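Local coordinates for protein type II restriction enzyme NgoMIV (Neisseria gonorrhoeae, PDB 1FIU) that cuts double-stranded DNA at the sequence 5'-GCCGGC-3' after the first G, working as a magnesium-dependent homotetramer, at residues Pro3-Glu8 with Gln78-Lys83; Tyr108-His113 with Arg212-Val217; Asp140-Arg145 with Pro178-Ser183. All blocks are in the same frame, centred on the assembly; numbering follows the deposited sequence.

Along the chain, contact 1 closes before the other two open, and contact 3 is nested inside the loop closed by contact 2. Contact 1 pairs helix 4-18 with helix 62-81. Its centre lies about 19 Å from that of contact 3 and about 25 Å from that of contact 2. Contacts 2 and 3 have centres only about 7 Å apart and reach the same mixed sheet, in which strand 179-187 lies between strands 141-145 and 215-220. Contact 3 carries the magnesium ligand D140 at one end. Contact 1 touches contact 3 through F81 and H181. All three contacts also reach the second subunit, so helix 4-18, helix 62-81 and these sheet strands all come up to a neighbouring subunit.

Contact 1. Residues Pro3-Glu8 with Gln78-Lys83; sequences PLFTQE and QSAFEK
F5 lays its ring obliquely against the backbone and methyl group of A80. The ring carbon CE2 does most of the touching. F5 CE2 lies 3.5 Å from A80 O and 3.8 Å from A80 CB. F5 CZ is also close to the same carbonyl oxygen. That oxygen accepts a hydrogen bond from K83 N inside its own segment, so the ring packs beside a carbonyl already in use. F5 also packs on L282 of helix 280-283, and on V160 of the second subunit.

L4 meets K83 at about a right angle. The methyl L4 CD1 rests 3.9 Å from K83 CE, so the contact is made with the aliphatic part of the lysine. K83 runs extended as far as CE, and chi4 (-60°) then turns NZ round beside the same methyl group. NZ makes a long, weak ion pair with E157 of the second subunit.

E8 faces S79. Its chain is bent at chi2 (-66°), and the carboxylate comes up to the serine hydroxyl with both oxygens about equally near. E8 OE1 and E8 OE2 each lie 3.2 Å from S79 OG. E8 also crosses K83 at a slant, but E8 OE2 stays 5.2 Å from K83 NZ, so the opposite charges do not touch.

The contact therefore has two characters. The F5 side is buried and apolar apart from the A80 carbonyl. The E8 and K83 side is partly exposed and polar. The nearby lysine would be expected to give the carboxylate mild electrostatic support without forming a salt bridge. Helix 4-18 is thus joined to helix 62-81 by apolar packing round F5 and by the close approach of the E8 carboxylate to S79.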
loop_
_atom_site.group_PDB
_atom_site.type_symbol
_atom_site.label_atom_id
_atom_site.label_comp_id
_atom_site.label_asym_id
_atom_site.label_seq_id
_atom_site.Cartn_x
_atom_site.Cartn_y
_atom_site.Cartn_z
ATOM N N PRO I 3 -12.943 -40.354 2.132
ATOM C CA PRO I 3 -11.949 -39.928 1.134
ATOM C C PRO I 3 -10.602 -39.642 1.792
ATOM O O PRO I 3 -10.530 -39.442 3.001
ATOM C CB PRO I 3 -12.596 -38.697 0.500
ATOM C CG PRO I 3 -13.485 -38.179 1.564
ATOM C CD PRO I 3 -14.071 -39.419 2.201
ATOM N N LEU I 4 -9.525 -39.620 1.011
ATOM C CA LEU I 4 -8.212 -39.407 1.600
ATOM C C LEU I 4 -7.994 -38.075 2.296
ATOM O O LEU I 4 -7.242 -38.028 3.256
ATOM C CB LEU I 4 -7.101 -39.634 0.572
ATOM C CG LEU I 4 -7.011 -41.056 0.024
ATOM C CD1 LEU I 4 -5.753 -41.172 -0.835
ATOM C CD2 LEU I 4 -6.976 -42.070 1.168
ATOM N N PHE I 5 -8.620 -37.002 1.820
ATOM C CA PHE I 5 -8.428 -35.723 2.494
ATOM C C PHE I 5 -9.108 -35.743 3.865
ATOM O O PHE I 5 -8.667 -35.051 4.785
ATOM C CB PHE I 5 -8.920 -34.567 1.629
ATOM C CG PHE I 5 -7.919 -34.138 0.559
ATOM C CD1 PHE I 5 -8.202 -33.080 -0.294
ATOM C CD2 PHE I 5 -6.700 -34.797 0.421
ATOM C CE1 PHE I 5 -7.276 -32.685 -1.277
ATOM C CE2 PHE I 5 -5.775 -34.410 -0.548
ATOM C CZ PHE I 5 -6.065 -33.357 -1.391
ATOM N N THR I 6 -10.161 -36.557 4.007
ATOM C CA THR I 6 -10.833 -36.664 5.301
ATOM C C THR I 6 -9.900 -37.455 6.222
ATOM O O THR I 6 -9.711 -37.099 7.396
ATOM C CB THR I 6 -12.202 -37.377 5.160
ATOM O OG1 THR I 6 -13.035 -36.608 4.283
ATOM C CG2 THR I 6 -12.906 -37.508 6.524
ATOM N N GLN I 7 -9.280 -38.502 5.682
ATOM C CA GLN I 7 -8.350 -39.308 6.457
ATOM C C GLN I 7 -7.155 -38.453 6.902
ATOM O O GLN I 7 -6.704 -38.534 8.047
ATOM C CB GLN I 7 -7.875 -40.502 5.627
ATOM C CG GLN I 7 -9.004 -41.459 5.285
ATOM C CD GLN I 7 -8.535 -42.711 4.589
ATOM O OE1 GLN I 7 -7.521 -43.303 4.970
ATOM N NE2 GLN I 7 -9.280 -43.136 3.570
ATOM N N GLU I 8 -6.652 -37.617 5.996
ATOM C CA GLU I 8 -5.516 -36.756 6.330
ATOM C C GLU I 8 -5.890 -35.740 7.412
ATOM O O GLU I 8 -5.080 -35.419 8.268
ATOM C CB GLU I 8 -5.035 -36.000 5.095
ATOM C CG GLU I 8 -4.293 -36.853 4.086
ATOM C CD GLU I 8 -2.972 -37.378 4.616
ATOM O OE1 GLU I 8 -2.318 -36.672 5.416
ATOM O OE2 GLU I 8 -2.578 -38.495 4.213
ATOM N N GLN I 78 2.121 -30.999 3.403
ATOM C CA GLN I 78 3.000 -31.809 2.568
ATOM C C GLN I 78 2.299 -33.071 2.067
ATOM O O GLN I 78 2.282 -33.366 0.870
ATOM C CB GLN I 78 4.238 -32.192 3.365
ATOM C CG GLN I 78 5.312 -32.914 2.560
ATOM C CD GLN I 78 6.485 -33.331 3.437
ATOM O OE1 GLN I 78 6.307 -34.040 4.432
ATOM N NE2 GLN I 78 7.689 -32.890 3.079
ATOM N N SER I 79 1.669 -33.796 2.987
ATOM C CA SER I 79 1.004 -35.038 2.630
ATOM C C SER I 79 -0.199 -34.880 1.706
ATOM O O SER I 79 -0.366 -35.644 0.750
ATOM C CB SER I 79 0.600 -35.773 3.922
ATOM O OG SER I 79 0.252 -37.113 3.634
ATOM N N ALA I 80 -1.063 -33.906 1.975
ATOM C CA ALA I 80 -2.238 -33.726 1.139
ATOM C C ALA I 80 -1.911 -33.118 -0.242
ATOM O O ALA I 80 -2.447 -33.551 -1.265
ATOM C CB ALA I 80 -3.284 -32.855 1.877
ATOM N N PHE I 81 -1.008 -32.132 -0.269
ATOM C CA PHE I 81 -0.665 -31.484 -1.529
ATOM C C PHE I 81 0.019 -32.443 -2.492
ATOM O O PHE I 81 -0.137 -32.333 -3.724
ATOM C CB PHE I 81 0.231 -30.259 -1.257
ATOM C CG PHE I 81 0.421 -29.373 -2.460
ATOM C CD1 PHE I 81 -0.670 -28.794 -3.103
ATOM C CD2 PHE I 81 1.702 -29.111 -2.940
ATOM C CE1 PHE I 81 -0.493 -27.961 -4.213
ATOM C CE2 PHE I 81 1.889 -28.281 -4.041
ATOM C CZ PHE I 81 0.796 -27.705 -4.680
ATOM N N GLU I 82 0.761 -33.384 -1.925
ATOM C CA GLU I 82 1.457 -34.393 -2.718
ATOM C C GLU I 82 0.479 -35.183 -3.595
ATOM O O GLU I 82 0.853 -35.664 -4.671
ATOM C CB GLU I 82 2.225 -35.348 -1.801
ATOM C CG GLU I 82 3.046 -36.383 -2.555
ATOM C CD GLU I 82 3.899 -37.247 -1.634
ATOM O OE1 GLU I 82 3.665 -37.239 -0.403
ATOM O OE2 GLU I 82 4.804 -37.945 -2.147
ATOM N N LYS I 83 -0.780 -35.295 -3.159
ATOM C CA LYS I 83 -1.787 -36.045 -3.912
ATOM C C LYS I 83 -2.441 -35.249 -5.042
ATOM O O LYS I 83 -3.285 -35.764 -5.779
ATOM C CB LYS I 83 -2.865 -36.578 -2.946
ATOM C CG LYS I 83 -2.257 -37.461 -1.862
ATOM C CD LYS I 83 -3.286 -38.049 -0.918
ATOM C CE LYS I 83 -2.608 -39.006 0.078
ATOM N NZ LYS I 83 -1.926 -40.156 -0.623
#

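Contact 2. Residues Tyr108-His113 with Arg212-Val217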
loop_
_atom_site.group_PDB
_atom_site.type_symbol
_atom_site.label_atom_id
_atom_site.label_comp_id
_atom_site.label_asym_id
_atom_site.label_seq_id
_atom_site.Cartn_x
_atom_site.Cartn_y
_atom_site.Cartn_z
ATOM N N TYR I 108 14.904 -17.682 -2.626
ATOM C CA TYR I 108 13.903 -17.907 -3.664
ATOM C C TYR I 108 13.855 -16.763 -4.649
ATOM O O TYR I 108 14.102 -15.603 -4.325
ATOM C CB TYR I 108 12.538 -18.164 -3.017
ATOM C CG TYR I 108 12.690 -19.294 -2.038
ATOM C CD1 TYR I 108 12.771 -19.047 -0.679
ATOM C CD2 TYR I 108 12.952 -20.587 -2.493
ATOM C CE1 TYR I 108 13.134 -20.071 0.226
ATOM C CE2 TYR I 108 13.315 -21.606 -1.615
ATOM C CZ TYR I 108 13.410 -21.338 -0.256
ATOM O OH TYR I 108 13.828 -22.328 0.609
ATOM N N GLN I 109 13.544 -17.126 -5.872
ATOM C CA GLN I 109 13.574 -16.198 -6.966
ATOM C C GLN I 109 12.950 -14.826 -6.805
ATOM O O GLN I 109 13.598 -13.818 -7.079
ATOM C CB GLN I 109 12.994 -16.893 -8.176
ATOM C CG GLN I 109 13.577 -16.410 -9.439
ATOM C CD GLN I 109 13.183 -17.293 -10.593
ATOM O OE1 GLN I 109 13.454 -18.509 -10.602
ATOM N NE2 GLN I 109 12.531 -16.697 -11.574
ATOM N N GLN I 110 11.698 -14.776 -6.351
ATOM C CA GLN I 110 11.036 -13.491 -6.247
ATOM C C GLN I 110 11.604 -12.544 -5.217
ATOM O O GLN I 110 11.282 -11.364 -5.243
ATOM C CB GLN I 110 9.536 -13.664 -5.962
ATOM C CG GLN I 110 8.854 -14.658 -6.872
ATOM C CD GLN I 110 8.649 -15.977 -6.182
ATOM O OE1 GLN I 110 9.615 -16.666 -5.814
ATOM N NE2 GLN I 110 7.377 -16.332 -5.961
ATOM N N TYR I 111 12.453 -13.041 -4.311
ATOM C CA TYR I 111 13.018 -12.187 -3.262
ATOM C C TYR I 111 14.547 -12.267 -3.143
ATOM O O TYR I 111 15.126 -11.768 -2.165
ATOM C CB TYR I 111 12.395 -12.567 -1.912
ATOM C CG TYR I 111 10.872 -12.447 -1.911
ATOM C CD1 TYR I 111 10.067 -13.556 -2.166
ATOM C CD2 TYR I 111 10.260 -11.200 -1.782
ATOM C CE1 TYR I 111 8.669 -13.427 -2.297
ATOM C CE2 TYR I 111 8.856 -11.054 -1.924
ATOM C CZ TYR I 111 8.088 -12.166 -2.179
ATOM O OH TYR I 111 6.736 -12.035 -2.369
ATOM N N ALA I 112 15.189 -12.844 -4.148
ATOM C CA ALA I 112 16.654 -13.009 -4.105
ATOM C C ALA I 112 17.408 -11.690 -3.982
ATOM O O ALA I 112 18.509 -11.659 -3.433
ATOM C CB ALA I 112 17.117 -13.765 -5.340
ATOM N N HIS I 113 16.837 -10.597 -4.485
ATOM C CA HIS I 113 17.502 -9.305 -4.389
ATOM C C HIS I 113 17.626 -8.753 -2.975
ATOM O O HIS I 113 18.354 -7.796 -2.760
ATOM C CB HIS I 113 16.774 -8.251 -5.241
ATOM C CG HIS I 113 15.321 -8.112 -4.902
ATOM N ND1 HIS I 113 14.418 -9.121 -5.148
ATOM C CD2 HIS I 113 14.612 -7.093 -4.353
ATOM C CE1 HIS I 113 13.211 -8.734 -4.772
ATOM N NE2 HIS I 113 13.299 -7.511 -4.288
ATOM N N ARG I 212 5.281 -13.447 -9.699
ATOM C CA ARG I 212 3.942 -13.620 -9.111
ATOM C C ARG I 212 4.010 -13.761 -7.590
ATOM O O ARG I 212 4.864 -14.434 -7.049
ATOM C CB ARG I 212 3.208 -14.847 -9.688
ATOM C CG ARG I 212 1.686 -14.859 -9.291
ATOM C CD ARG I 212 0.901 -16.091 -9.789
ATOM N NE ARG I 212 -0.492 -16.030 -9.339
ATOM C CZ ARG I 212 -1.436 -16.944 -9.583
ATOM N NH1 ARG I 212 -1.167 -18.040 -10.287
ATOM N NH2 ARG I 212 -2.676 -16.757 -9.116
ATOM N N LEU I 213 3.085 -13.104 -6.913
ATOM C CA LEU I 213 3.019 -13.171 -5.465
ATOM C C LEU I 213 2.707 -14.588 -5.031
ATOM O O LEU I 213 1.878 -15.256 -5.652
ATOM C CB LEU I 213 1.861 -12.292 -4.982
ATOM C CG LEU I 213 1.767 -12.075 -3.458
ATOM C CD1 LEU I 213 2.938 -11.236 -2.981
ATOM C CD2 LEU I 213 0.465 -11.332 -3.150
ATOM N N PRO I 214 3.396 -15.080 -3.987
ATOM C CA PRO I 214 3.130 -16.435 -3.471
ATOM C C PRO I 214 1.737 -16.438 -2.828
ATOM O O PRO I 214 1.154 -15.386 -2.577
ATOM C CB PRO I 214 4.134 -16.604 -2.330
ATOM C CG PRO I 214 5.256 -15.615 -2.638
ATOM C CD PRO I 214 4.531 -14.432 -3.306
ATOM N N HIS I 215 1.214 -17.631 -2.577
ATOM C CA HIS I 215 -0.007 -17.734 -1.781
ATOM C C HIS I 215 0.417 -17.140 -0.411
ATOM O O HIS I 215 1.541 -17.347 0.046
ATOM C CB HIS I 215 -0.376 -19.200 -1.551
ATOM C CG HIS I 215 -1.020 -19.846 -2.731
ATOM N ND1 HIS I 215 -0.318 -20.535 -3.701
ATOM C CD2 HIS I 215 -2.324 -19.917 -3.089
ATOM C CE1 HIS I 215 -1.164 -21.007 -4.600
ATOM N NE2 HIS I 215 -2.387 -20.644 -4.251
ATOM N N ILE I 216 -0.477 -16.406 0.252
ATOM C CA ILE I 216 -0.206 -15.839 1.579
ATOM C C ILE I 216 -1.437 -16.229 2.402
ATOM O O ILE I 216 -2.533 -15.667 2.206
ATOM C CB ILE I 216 -0.059 -14.291 1.540
ATOM C CG1 ILE I 216 1.128 -13.892 0.631
ATOM C CG2 ILE I 216 0.227 -13.753 2.955
ATOM C CD1 ILE I 216 1.283 -12.407 0.443
ATOM N N VAL I 217 -1.262 -17.190 3.306
ATOM C CA VAL I 217 -2.406 -17.669 4.099
ATOM C C VAL I 217 -2.050 -17.798 5.569
ATOM O O VAL I 217 -0.881 -17.766 5.944
ATOM C CB VAL I 217 -2.879 -19.044 3.586
ATOM C CG1 VAL I 217 -3.293 -18.943 2.111
ATOM C CG2 VAL I 217 -1.735 -20.097 3.779
#
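Q110 and Y111 both set CG anti to their own carbonyl carbon, beside the backbone N. In Y111 this torsion (chi1 -58°) swings the ring toward P214. In Q110 (chi1 -49°) it starts the chain toward R212, and a bend at chi2 (102°) brings the amide up to that residue. Q110 NE2 gives a weak hydrogen bond of 3.3 Å to R212 O. The bond is long but almost straight. The stronger partner of this amide nitrogen is L180 O on strand 179-187.

Y111 and P214 approach from opposite directions. P214 CG sits at the edge of the tyrosine ring, near its plane, 4.1 Å from Y111 CE1. The hydroxyl reaches further, with Y111 OH 3.4 Å from P214 CD. L213 CD1 lies beside the same oxygen, and L205 O of helix 197-208 is its hydrogen-bond partner.

Both side chains are buried, and Q110 NE2 and Y111 OH each have a backbone carbonyl as partner outside the two segments. The amide nitrogen serves two carbonyls, which should restrict its rotation. The loop 108-113 is thereby tied to strand 179-187 and helix 197-208 as well as to P214.

Contact 3. Residues Asp140-Arg145 with Pro178-Ser183; sequences DIIVTR and PLLHAS. With MG (magnesium ion), chain N; MG (magnesium ion), chain Q; nucleotides of chain D.
V143 O accepts two hydrogen bonds, from H181 N at 2.8 Å and from A182 N at 3.1 Å. Both donors come from the same face of its carbonyl plane. V143 N in turn donates to A182 O. R145 and L179 bond in both directions: R145 N to L179 O at 2.8 Å, in the carbonyl plane, and L179 N to R145 O at 2.9 Å.

At the start of its segment, D140 uses one carboxylate oxygen for each metal. OD1 of D140 binds the chain N magnesium at 2.1 Å, and OD2 of D140 binds the chain Q magnesium at 2.2 Å. OP2 of the 5'-phosphate of DC1 in chain D bridges both ions. C186 lies further along strand 179-187 and is also a magnesium ligand.

Packing surrounds the backbone bonds. I142 crosses L180 at about a right angle. L180 chi1 (179°) and chi2 (56°) bring its CD1 over to I142 CB, 3.8 Å away. On the face bearing V143 and A182, V143 CB lies 4.0 Å from A182 CB. R145 NH1 hydrogen-bonds to V286 O and A285 O of the second subunit.

H181 and A182 opposite V143 form a classic beta bulge in this antiparallel strand pair. The pair, with its metal-binding aspartate at one end, belongs to the nuclease core of the PD-(D/E)XK clan, captured here with cleaved DNA.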
loop_
_atom_site.group_PDB
_atom_site.type_symbol
_atom_site.label_atom_id
_atom_site.label_comp_id
_atom_site.label_asym_id
_atom_site.label_seq_id
_atom_site.Cartn_x
_atom_site.Cartn_y
_atom_site.Cartn_z
ATOM N N ASP I 140 6.389 -18.823 8.617
ATOM C CA ASP I 140 6.455 -19.978 9.516
ATOM C C ASP I 140 6.712 -21.253 8.712
ATOM O O ASP I 140 7.540 -22.086 9.093
ATOM C CB ASP I 140 5.128 -20.133 10.277
ATOM C CG ASP I 140 4.876 -19.001 11.226
ATOM O OD1 ASP I 140 5.846 -18.275 11.524
ATOM O OD2 ASP I 140 3.715 -18.851 11.692
ATOM N N ILE I 141 5.973 -21.392 7.615
ATOM C CA ILE I 141 6.060 -22.543 6.716
ATOM C C ILE I 141 6.100 -22.027 5.291
ATOM O O ILE I 141 5.401 -21.092 4.948
ATOM C CB ILE I 141 4.791 -23.448 6.809
ATOM C CG1 ILE I 141 4.681 -24.065 8.208
ATOM C CG2 ILE I 141 4.832 -24.570 5.753
ATOM C CD1 ILE I 141 3.329 -24.722 8.452
ATOM N N ILE I 142 6.921 -22.645 4.454
ATOM C CA ILE I 142 6.939 -22.233 3.067
ATOM C C ILE I 142 6.776 -23.447 2.175
ATOM O O ILE I 142 7.121 -24.578 2.566
ATOM C CB ILE I 142 8.263 -21.500 2.636
ATOM C CG1 ILE I 142 9.482 -22.404 2.859
ATOM C CG2 ILE I 142 8.373 -20.158 3.333
ATOM C CD1 ILE I 142 10.824 -21.765 2.422
ATOM N N VAL I 143 6.176 -23.218 1.007
ATOM C CA VAL I 143 6.071 -24.246 -0.029
ATOM C C VAL I 143 6.873 -23.648 -1.179
ATOM O O VAL I 143 6.712 -22.478 -1.496
ATOM C CB VAL I 143 4.631 -24.489 -0.519
ATOM C CG1 VAL I 143 4.609 -25.628 -1.561
ATOM C CG2 VAL I 143 3.746 -24.866 0.670
ATOM N N THR I 144 7.770 -24.442 -1.769
ATOM C CA THR I 144 8.597 -23.960 -2.873
ATOM C C THR I 144 8.529 -24.915 -4.057
ATOM O O THR I 144 8.181 -26.093 -3.894
ATOM C CB THR I 144 10.070 -23.805 -2.428
ATOM O OG1 THR I 144 10.577 -25.078 -2.012
ATOM C CG2 THR I 144 10.164 -22.843 -1.234
ATOM N N ARG I 145 8.848 -24.394 -5.244
ATOM C CA ARG I 145 8.843 -25.191 -6.481
ATOM C C ARG I 145 10.246 -25.163 -7.076
ATOM O O ARG I 145 10.790 -24.097 -7.325
ATOM C CB ARG I 145 7.877 -24.603 -7.524
ATOM C CG ARG I 145 7.615 -25.568 -8.689
ATOM C CD ARG I 145 6.723 -24.979 -9.748
ATOM N NE ARG I 145 6.519 -25.929 -10.841
ATOM C CZ ARG I 145 5.650 -25.757 -11.830
ATOM N NH1 ARG I 145 4.894 -24.662 -11.867
ATOM N NH2 ARG I 145 5.527 -26.682 -12.785
ATOM N N PRO I 178 15.011 -21.616 -6.749
ATOM C CA PRO I 178 13.650 -22.159 -6.702
ATOM C C PRO I 178 12.655 -21.018 -6.507
ATOM O O PRO I 178 13.033 -19.931 -6.102
ATOM C CB PRO I 178 13.667 -23.073 -5.485
ATOM C CG PRO I 178 15.106 -23.409 -5.309
ATOM C CD PRO I 178 15.821 -22.142 -5.636
ATOM N N LEU I 179 11.393 -21.300 -6.781
ATOM C CA LEU I 179 10.318 -20.311 -6.645
ATOM C C LEU I 179 9.556 -20.495 -5.334
ATOM O O LEU I 179 9.310 -21.618 -4.901
ATOM C CB LEU I 179 9.338 -20.465 -7.813
ATOM C CG LEU I 179 9.892 -20.024 -9.184
ATOM C CD1 LEU I 179 9.216 -20.803 -10.314
ATOM C CD2 LEU I 179 9.660 -18.507 -9.343
ATOM N N LEU I 180 9.202 -19.380 -4.697
ATOM C CA LEU I 180 8.421 -19.439 -3.456
ATOM C C LEU I 180 6.953 -19.559 -3.892
ATOM O O LEU I 180 6.418 -18.664 -4.549
ATOM C CB LEU I 180 8.652 -18.178 -2.606
ATOM C CG LEU I 180 7.852 -18.142 -1.290
ATOM C CD1 LEU I 180 8.176 -19.391 -0.465
ATOM C CD2 LEU I 180 8.167 -16.860 -0.509
ATOM N N HIS I 181 6.312 -20.674 -3.535
ATOM C CA HIS I 181 4.931 -20.923 -3.932
ATOM C C HIS I 181 3.953 -20.382 -2.896
ATOM O O HIS I 181 2.909 -19.821 -3.252
ATOM C CB HIS I 181 4.696 -22.432 -4.094
ATOM C CG HIS I 181 3.342 -22.770 -4.629
ATOM N ND1 HIS I 181 2.402 -23.484 -3.913
ATOM C CD2 HIS I 181 2.773 -22.469 -5.816
ATOM C CE1 HIS I 181 1.310 -23.609 -4.649
ATOM N NE2 HIS I 181 1.513 -23.008 -5.806
ATOM N N ALA I 182 4.289 -20.557 -1.627
ATOM C CA ALA I 182 3.390 -20.115 -0.560
ATOM C C ALA I 182 4.059 -19.786 0.752
ATOM O O ALA I 182 5.067 -20.404 1.135
ATOM C CB ALA I 182 2.326 -21.202 -0.288
ATOM N N SER I 183 3.459 -18.814 1.444
ATOM C CA SER I 183 3.847 -18.400 2.795
ATOM C C SER I 183 2.644 -18.824 3.634
ATOM O O SER I 183 1.524 -18.369 3.386
ATOM C CB SER I 183 3.984 -16.886 2.910
ATOM O OG SER I 183 4.114 -16.512 4.293
HETATM MG MG MG N . 6.162 -16.274 12.247
HETATM MG MG MG Q . 3.103 -17.859 13.534
ATOM O OP3 DC D 1 6.457 -14.992 14.840
ATOM P P DC D 1 5.175 -15.748 15.097
ATOM O OP1 DC D 1 3.982 -14.850 15.375
ATOM O OP2 DC D 1 4.896 -16.824 14.074
ATOM O "O5'" DC D 1 5.402 -16.560 16.492
ATOM C "C5'" DC D 1 5.884 -17.904 16.479
ATOM C "C4'" DC D 1 5.662 -18.549 17.824
ATOM O "O4'" DC D 1 6.613 -17.974 18.761
ATOM C "C3'" DC D 1 4.291 -18.276 18.431
ATOM O "O3'" DC D 1 3.386 -19.318 18.157
ATOM C "C2'" DC D 1 4.551 -18.158 19.928
ATOM C "C1'" DC D 1 6.025 -17.842 20.062
ATOM N N1 DC D 1 6.195 -16.430 20.488
ATOM C C2 DC D 1 6.320 -16.153 21.843
ATOM O O2 DC D 1 6.229 -17.086 22.643
ATOM N N3 DC D 1 6.532 -14.868 22.249
ATOM C C4 DC D 1 6.593 -13.885 21.347
ATOM N N4 DC D 1 6.808 -12.639 21.788
ATOM C C5 DC D 1 6.438 -14.137 19.949
ATOM C C6 DC D 1 6.239 -15.413 19.569
HETATM O O HOH W 1 6.705 -15.569 10.103
HETATM O O HOH W 2 6.652 -14.037 12.402
HETATM O O HOH W 3 8.168 -16.868 12.913
HETATM O O HOH W 4 2.215 -16.827 15.209
HETATM O O HOH W 5 3.742 -19.725 14.572
#